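Local structure of HD-GYP domain-containing protein (Bdellovibrio bacteriovorus, 3TM8) at residues S115-A120 with D164-H169; S175-A180 with D323-L328. The protein is an unconventional HD-GYP protein that binds two iron ions and probably belongs to the cyclic-di-GMP phosphodiesterase class. All blocks are in the same frame, centred on the assembly; numbering follows the deposited sequence.

Helix 167-185 takes part in both contacts, meeting helix 105-125 through its first turn in contact 1 and the C-terminal helix 315-325 further along in contact 2. The two do not touch: their centres lie about 18 Å apart and their nearest atoms about 6 Å. Contact 1 is buried near the middle of the chain, and its chemistry is polar, with one glutamine amide, two hydroxyls, a histidine and two bridging waters. Contact 2, nearer the periphery and partly buried, has no hydrogen bond between its segments and rests on apolar side-chain packing. The amounts of surface they bury are nearly equal.

Contact 1 (S115-A120 with D164-H169); sequences SQQNNA and DKTISH
T166 meets the side chain of Q117 through water: water 1 accepts from Q117 NE2 at 3.1 Å and is hydrogen-bonded to T166 OG1, while the direct gap from NE2 to OG1 is 3.8 Å. The threonine side chain lies roughly perpendicular to the glutamine chain. T166 is the N-cap residue of helix 167-185, and its OG1 accepts a weak bond from H169 N. The first torsion of T166 sets OG1 between the backbone N and the carbonyl carbon, from where it serves both the water and the first turn of the helix.

S168 lies closest in backbone terms, its CA 5.3 Å from that of Q117. Its hydroxyl comes up alongside the glutamine stem, OG standing 3.1 Å from Q117 CG, and takes a weak, strongly bent bond from Q117 NE2 (3.2 Å, 124° at the hydrogen). Q117 can span the gap because its chain is extended, with CG opposite the backbone N (chi1 -174°). NE2 is thus shared between the serine and water 1.

At H169 the other end of the same amide arrives obliquely, Q117 OE1 lying 3.7 Å from H169 CB, with the amide and ring planes 54° apart. Water 2 joins the groups: it donates to Q117 OE1 at 2.9 Å and sits in plane at the ring edge, 2.8 Å from H169 ND1. The far nitrogen, NE2, bonds I160 O, so both ring nitrogens have partners that help fix the ring's rotation.

Here a glutamine from helix 105-125 docks on the threonine-capped first turn of helix 167-185 within the HD domain, whose H169 directly precedes the iron ligand H170.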
ATOM      1  N   SER A 115      -3.631   7.563   4.517  1.00  5.14           N
ATOM      2  CA  SER A 115      -3.422   8.610   3.529  1.00  5.28           C
ATOM      3  C   SER A 115      -2.612   8.086   2.336  1.00  5.60           C
ATOM      4  O   SER A 115      -2.951   8.369   1.187  1.00  5.03           O
ATOM      5  CB  SER A 115      -2.725   9.815   4.174  1.00  6.30           C
ATOM      6  OG  SER A 115      -2.553  10.846   3.231  1.00  7.10           O
ATOM      7  N   GLN A 116      -1.547   7.329   2.609  1.00  5.17           N
ATOM      8  CA  GLN A 116      -0.784   6.706   1.531  1.00  4.42           C
ATOM      9  C   GLN A 116      -1.683   5.807   0.690  1.00  4.09           C
ATOM     10  O   GLN A 116      -1.618   5.819  -0.541  1.00  5.08           O
ATOM     11  CB  GLN A 116       0.384   5.885   2.084  1.00  4.79           C
ATOM     12  CG  GLN A 116       1.456   6.692   2.804  1.00  5.91           C
ATOM     13  CD  GLN A 116       2.234   7.616   1.883  1.00  6.38           C
ATOM     14  OE1 GLN A 116       2.681   7.216   0.804  1.00  6.89           O
ATOM     15  NE2 GLN A 116       2.389   8.869   2.303  1.00  7.04           N
ATOM     16  N   GLN A 117      -2.549   5.043   1.356  1.00  4.20           N
ATOM     17  CA  GLN A 117      -3.443   4.152   0.638  1.00  5.02           C
ATOM     18  C   GLN A 117      -4.382   4.960  -0.245  1.00  4.13           C
ATOM     19  O   GLN A 117      -4.630   4.609  -1.398  1.00  6.17           O
ATOM     20  CB  GLN A 117      -4.231   3.306   1.627  1.00  7.25           C
ATOM     21  CG  GLN A 117      -5.089   2.244   0.991  1.00 10.30           C
ATOM     22  CD  GLN A 117      -5.822   1.411   2.014  1.00 11.81           C
ATOM     23  OE1 GLN A 117      -5.408   1.311   3.170  1.00 13.64           O
ATOM     24  NE2 GLN A 117      -6.938   0.833   1.601  1.00 15.38           N
ATOM     25  N   ASN A 118      -4.897   6.055   0.307  1.00  4.81           N
ATOM     26  CA  ASN A 118      -5.781   6.945  -0.438  1.00  4.88           C
ATOM     27  C   ASN A 118      -5.103   7.498  -1.681  1.00  5.33           C
ATOM     28  O   ASN A 118      -5.701   7.550  -2.763  1.00  5.66           O
ATOM     29  CB  ASN A 118      -6.248   8.073   0.482  1.00  5.57           C
ATOM     30  CG  ASN A 118      -7.205   9.047  -0.186  1.00  6.76           C
ATOM     31  OD1 ASN A 118      -8.249   8.665  -0.720  1.00  6.79           O
ATOM     32  ND2 ASN A 118      -6.881  10.328  -0.093  1.00  8.71           N
ATOM     33  N   ASN A 119      -3.845   7.911  -1.529  1.00  4.81           N
ATOM     34  CA  ASN A 119      -3.108   8.495  -2.641  1.00  5.39           C
ATOM     35  C   ASN A 119      -2.911   7.476  -3.761  1.00  5.20           C
ATOM     36  O   ASN A 119      -2.996   7.806  -4.942  1.00  5.60           O
ATOM     37  CB  ASN A 119      -1.741   9.006  -2.187  1.00  6.31           C
ATOM     38  CG  ASN A 119      -1.832  10.088  -1.126  1.00  5.88           C
ATOM     39  OD1 ASN A 119      -2.865  10.747  -0.953  1.00  6.96           O
ATOM     40  ND2 ASN A 119      -0.739  10.282  -0.404  1.00  6.07           N
ATOM     41  N   ALA A 120      -2.644   6.231  -3.377  1.00  5.14           N
ATOM     42  CA  ALA A 120      -2.460   5.159  -4.354  1.00  6.02           C
ATOM     43  C   ALA A 120      -3.757   4.874  -5.098  1.00  5.08           C
ATOM     44  O   ALA A 120      -3.768   4.730  -6.321  1.00  5.68           O
ATOM     45  CB  ALA A 120      -1.980   3.906  -3.672  1.00  6.93           C
ATOM     46  N   ASP A 164      -8.931  -6.667   4.821  1.00 10.26           N
ATOM     47  CA  ASP A 164      -9.746  -6.820   3.620  1.00  9.22           C
ATOM     48  C   ASP A 164      -8.906  -7.256   2.416  1.00  7.83           C
ATOM     49  O   ASP A 164      -9.430  -7.428   1.319  1.00  9.29           O
ATOM     50  CB  ASP A 164     -10.484  -5.515   3.306  1.00 10.74           C
ATOM     51  CG  ASP A 164     -11.480  -5.128   4.384  1.00 12.18           C
ATOM     52  OD1 ASP A 164     -12.193  -6.012   4.910  1.00 11.68           O
ATOM     53  OD2 ASP A 164     -11.558  -3.925   4.694  1.00 12.99           O
ATOM     54  N   LYS A 165      -7.603  -7.424   2.631  1.00  7.19           N
ATOM     55  CA  LYS A 165      -6.691  -7.951   1.612  1.00  8.63           C
ATOM     56  C   LYS A 165      -6.666  -7.104   0.338  1.00  7.89           C
ATOM     57  O   LYS A 165      -6.659  -7.642  -0.769  1.00  9.46           O
ATOM     58  CB  LYS A 165      -7.050  -9.399   1.264  1.00 11.13           C
ATOM     59  CG  LYS A 165      -7.312 -10.278   2.466  1.00 11.00           C
ATOM     60  CD  LYS A 165      -6.059 -10.463   3.300  1.00 12.05           C
ATOM     61  CE  LYS A 165      -6.361 -11.340   4.518  1.00 14.64           C
ATOM     62  NZ  LYS A 165      -5.137 -11.690   5.282  1.00 16.74           N
ATOM     63  N   THR A 166      -6.634  -5.783   0.491  1.00  7.07           N
ATOM     64  CA  THR A 166      -6.675  -4.902  -0.673  1.00  7.32           C
ATOM     65  C   THR A 166      -5.282  -4.603  -1.220  1.00  5.99           C
ATOM     66  O   THR A 166      -4.279  -4.631  -0.490  1.00  5.73           O
ATOM     67  CB  THR A 166      -7.359  -3.566  -0.359  1.00  9.36           C
ATOM     68  OG1 THR A 166      -6.603  -2.863   0.637  1.00  9.15           O
ATOM     69  CG2 THR A 166      -8.775  -3.804   0.144  1.00 11.22           C
ATOM     70  N   ILE A 167      -5.225  -4.294  -2.513  1.00  6.85           N
ATOM     71  CA  ILE A 167      -3.950  -4.046  -3.167  1.00  7.62           C
ATOM     72  C   ILE A 167      -3.353  -2.690  -2.790  1.00  6.72           C
ATOM     73  O   ILE A 167      -2.140  -2.515  -2.831  1.00  6.76           O
ATOM     74  CB  ILE A 167      -4.022  -4.205  -4.707  1.00  9.52           C
ATOM     75  CG1 ILE A 167      -5.009  -3.219  -5.329  1.00  9.86           C
ATOM     76  CG2 ILE A 167      -4.361  -5.646  -5.083  1.00 11.65           C
ATOM     77  CD1 ILE A 167      -5.036  -3.269  -6.839  1.00 11.06           C
ATOM     78  N   SER A 168      -4.194  -1.729  -2.418  1.00  6.31           N
ATOM     79  CA  SER A 168      -3.670  -0.440  -1.998  1.00  6.85           C
ATOM     80  C   SER A 168      -3.048  -0.530  -0.602  1.00  6.18           C
ATOM     81  O   SER A 168      -1.961  -0.006  -0.368  1.00  6.51           O
ATOM     82  CB  SER A 168      -4.730   0.645  -2.081  1.00  9.06           C
ATOM     83  OG  SER A 168      -5.861   0.268  -1.336  1.00 10.61           O
ATOM     84  N   HIS A 169      -3.715  -1.211   0.326  1.00  5.11           N
ATOM     85  CA  HIS A 169      -3.117  -1.420   1.646  1.00  5.44           C
ATOM     86  C   HIS A 169      -1.808  -2.227   1.498  1.00  5.01           C
ATOM     87  O   HIS A 169      -0.771  -1.896   2.084  1.00  5.51           O
ATOM     88  CB  HIS A 169      -4.129  -2.104   2.564  1.00  6.32           C
ATOM     89  CG  HIS A 169      -3.681  -2.278   3.982  1.00  7.11           C
ATOM     90  ND1 HIS A 169      -4.516  -2.024   5.049  1.00  8.84           N
ATOM     91  CD2 HIS A 169      -2.520  -2.726   4.513  1.00  9.52           C
ATOM     92  CE1 HIS A 169      -3.884  -2.292   6.177  1.00  9.93           C
ATOM     93  NE2 HIS A 169      -2.666  -2.713   5.880  1.00  9.64           N
TER
HETATM   94  O   HOH W   1      -8.189  -1.828   2.707  1.00 15.19           O
HETATM   95  O   HOH W   2      -6.814  -0.456   5.008  1.00 19.87           O

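Contact 2 (S175-A180 with D323-L328); sequences STLSIA and DILKGL
L177 reaches the C-terminal helix with one methyl, CD2, which lies 4.1 Å from CG2 of I324 and equally far from CD2 of L325. L177 leaves its backbone at a slant to the partner helix, yet with CG opposite the carbonyl carbon (chi1 -64°) the branch ends nearer. Against I324 the leucine runs at a slant; against L325 it lies roughly perpendicular, so CD2 touches two consecutive residues of helix 315-325.

One turn on, A180 turns its CB toward I324. CD1 of the isoleucine presses on this methyl at 3.5 Å, a separation tighter than usual for two carbons, and CG1 and CG2 both stand 3.9 Å from it. I324 thus packs its CG1-CD1 branch on A180 while its CG2 methyl also faces L177. The small alanine lets the backbones come near, the closest CA atoms being 7.1 Å apart, those of A180 and I324.

Just beyond these residues the chain turns out of the helix in a Schellman motif, with G327 at positive phi, G327 N bonded back to I324 O and L328 N bonded weakly to D323 O. The terminal carboxylate of L328 forms a salt bridge to K184, a second tie to helix 167-185.

Around the contact, L154 of helix 153-158 packs on A180, and M158 of that helix on L325. M287 and I291 of helix 276-293 also pack on L325, so the end of helix 315-325 lies against three helices: 153-158, 167-185 and 276-293.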
ATOM      1  N   SER A 175       5.693  -0.944   0.465  1.00  4.77           N
ATOM      2  CA  SER A 175       6.545   0.242   0.451  1.00  5.69           C
ATOM      3  C   SER A 175       7.273   0.438   1.778  1.00  5.92           C
ATOM      4  O   SER A 175       8.426   0.883   1.810  1.00  6.92           O
ATOM      5  CB  SER A 175       5.731   1.486   0.085  1.00  6.83           C
ATOM      6  OG  SER A 175       5.065   2.039   1.209  1.00  7.11           O
ATOM      7  N   THR A 176       6.608   0.090   2.873  1.00  5.75           N
ATOM      8  CA  THR A 176       7.175   0.219   4.209  1.00  6.28           C
ATOM      9  C   THR A 176       8.362  -0.739   4.376  1.00  6.72           C
ATOM     10  O   THR A 176       9.444  -0.343   4.835  1.00  7.38           O
ATOM     11  CB  THR A 176       6.103  -0.060   5.283  1.00  6.80           C
ATOM     12  OG1 THR A 176       4.948   0.757   5.036  1.00  6.30           O
ATOM     13  CG2 THR A 176       6.628   0.244   6.678  1.00  9.15           C
ATOM     14  N   LEU A 177       8.156  -1.999   3.995  1.00  6.42           N
ATOM     15  CA  LEU A 177       9.221  -2.986   4.037  1.00  7.02           C
ATOM     16  C   LEU A 177      10.339  -2.591   3.087  1.00  7.65           C
ATOM     17  O   LEU A 177      11.512  -2.786   3.391  1.00  8.02           O
ATOM     18  CB  LEU A 177       8.689  -4.366   3.667  1.00  7.64           C
ATOM     19  CG  LEU A 177       7.648  -4.994   4.593  1.00  9.22           C
ATOM     20  CD1 LEU A 177       7.077  -6.256   3.960  1.00 10.20           C
ATOM     21  CD2 LEU A 177       8.250  -5.305   5.968  1.00 10.98           C
ATOM     22  N   SER A 178       9.986  -2.015   1.943  1.00  6.94           N
ATOM     23  CA  SER A 178      11.004  -1.592   0.983  1.00  7.38           C
ATOM     24  C   SER A 178      11.890  -0.459   1.513  1.00  7.40           C
ATOM     25  O   SER A 178      13.105  -0.459   1.294  1.00  7.95           O
ATOM     26  CB  SER A 178      10.369  -1.191  -0.353  1.00  7.82           C
ATOM     27  OG  SER A 178       9.761  -2.303  -0.997  1.00  7.20           O
ATOM     28  N   ILE A 179      11.286   0.509   2.195  1.00  7.71           N
ATOM     29  CA  ILE A 179      12.069   1.594   2.797  1.00  8.66           C
ATOM     30  C   ILE A 179      13.053   1.023   3.814  1.00  8.13           C
ATOM     31  O   ILE A 179      14.245   1.363   3.818  1.00  8.84           O
ATOM     32  CB  ILE A 179      11.161   2.634   3.502  1.00  8.71           C
ATOM     33  CG1 ILE A 179      10.361   3.434   2.470  1.00  8.48           C
ATOM     34  CG2 ILE A 179      12.003   3.569   4.388  1.00  9.29           C
ATOM     35  CD1 ILE A 179       9.138   4.138   3.049  1.00  9.29           C
ATOM     36  N   ALA A 180      12.562   0.136   4.671  1.00  8.05           N
ATOM     37  CA  ALA A 180      13.415  -0.469   5.687  1.00  8.69           C
ATOM     38  C   ALA A 180      14.520  -1.314   5.054  1.00  9.57           C
ATOM     39  O   ALA A 180      15.662  -1.281   5.509  1.00  9.87           O
ATOM     40  CB  ALA A 180      12.591  -1.302   6.663  1.00  9.29           C
ATOM     41  N   ASP A 323      14.709  -9.837   9.628  1.00 11.19           N
ATOM     42  CA  ASP A 323      15.114  -8.983  10.746  1.00 12.39           C
ATOM     43  C   ASP A 323      14.156  -7.805  10.944  1.00 12.95           C
ATOM     44  O   ASP A 323      13.797  -7.469  12.071  1.00 14.65           O
ATOM     45  CB  ASP A 323      16.544  -8.462  10.561  1.00 15.84           C
ATOM     46  CG  ASP A 323      17.588  -9.552  10.682  1.00 20.11           C
ATOM     47  OD1 ASP A 323      17.258 -10.652  11.174  1.00 21.28           O
ATOM     48  OD2 ASP A 323      18.749  -9.294  10.298  1.00 21.58           O
ATOM     49  N   ILE A 324      13.748  -7.180   9.848  1.00 12.06           N
ATOM     50  CA  ILE A 324      12.787  -6.081   9.913  1.00 12.51           C
ATOM     51  C   ILE A 324      11.473  -6.518  10.568  1.00 12.40           C
ATOM     52  O   ILE A 324      10.927  -5.803  11.406  1.00 13.83           O
ATOM     53  CB  ILE A 324      12.528  -5.488   8.514  1.00 12.90           C
ATOM     54  CG1 ILE A 324      13.785  -4.774   8.012  1.00 12.80           C
ATOM     55  CG2 ILE A 324      11.332  -4.538   8.531  1.00 13.94           C
ATOM     56  CD1 ILE A 324      13.815  -4.565   6.521  1.00 13.01           C
ATOM     57  N   LEU A 325      10.979  -7.696  10.196  1.00 13.75           N
ATOM     58  CA  LEU A 325       9.739  -8.221  10.763  1.00 15.46           C
ATOM     59  C   LEU A 325       9.899  -8.564  12.246  1.00 17.55           C
ATOM     60  O   LEU A 325       8.932  -8.568  13.000  1.00 18.84           O
ATOM     61  CB  LEU A 325       9.277  -9.447   9.977  1.00 15.62           C
ATOM     62  CG  LEU A 325       8.783  -9.156   8.556  1.00 16.12           C
ATOM     63  CD1 LEU A 325       8.605 -10.449   7.771  1.00 17.41           C
ATOM     64  CD2 LEU A 325       7.494  -8.338   8.591  1.00 16.19           C
ATOM     65  N   LYS A 326      11.136  -8.842  12.644  1.00 17.61           N
ATOM     66  CA  LYS A 326      11.476  -9.170  14.025  1.00 20.99           C
ATOM     67  C   LYS A 326      11.691  -7.914  14.861  1.00 23.58           C
ATOM     68  O   LYS A 326      11.914  -7.994  16.069  1.00 23.90           O
ATOM     69  CB  LYS A 326      12.760  -9.999  14.056  1.00 22.26           C
ATOM     70  CG  LYS A 326      12.570 -11.494  14.160  1.00 25.70           C
ATOM     71  CD  LYS A 326      13.908 -12.192  13.971  1.00 26.85           C
ATOM     72  CE  LYS A 326      14.076 -13.367  14.914  1.00 27.72           C
ATOM     73  NZ  LYS A 326      15.430 -13.970  14.769  1.00 27.46           N
ATOM     74  N   GLY A 327      11.640  -6.755  14.220  1.00 25.28           N
ATOM     75  CA  GLY A 327      11.827  -5.503  14.928  1.00 27.70           C
ATOM     76  C   GLY A 327      13.242  -4.971  14.822  1.00 30.66           C
ATOM     77  O   GLY A 327      13.503  -3.815  15.154  1.00 32.46           O
ATOM     78  N   LEU A 328      14.162  -5.815  14.367  1.00 32.50           N
ATOM     79  CA  LEU A 328      15.532  -5.380  14.133  1.00 33.89           C
ATOM     80  C   LEU A 328      15.623  -4.628  12.813  1.00 34.58           C
ATOM     81  O   LEU A 328      14.769  -3.809  12.461  1.00 33.84           O
ATOM     82  CB  LEU A 328      16.495  -6.570  14.101  1.00 34.13           C
ATOM     83  CG  LEU A 328      16.657  -7.448  15.342  1.00 35.09           C
ATOM     84  CD1 LEU A 328      15.565  -8.495  15.405  1.00 35.50           C
ATOM     85  CD2 LEU A 328      18.027  -8.116  15.334  1.00 35.46           C
ATOM     86  OXT LEU A 328      16.570  -4.839  12.060  1.00 35.56           O
TER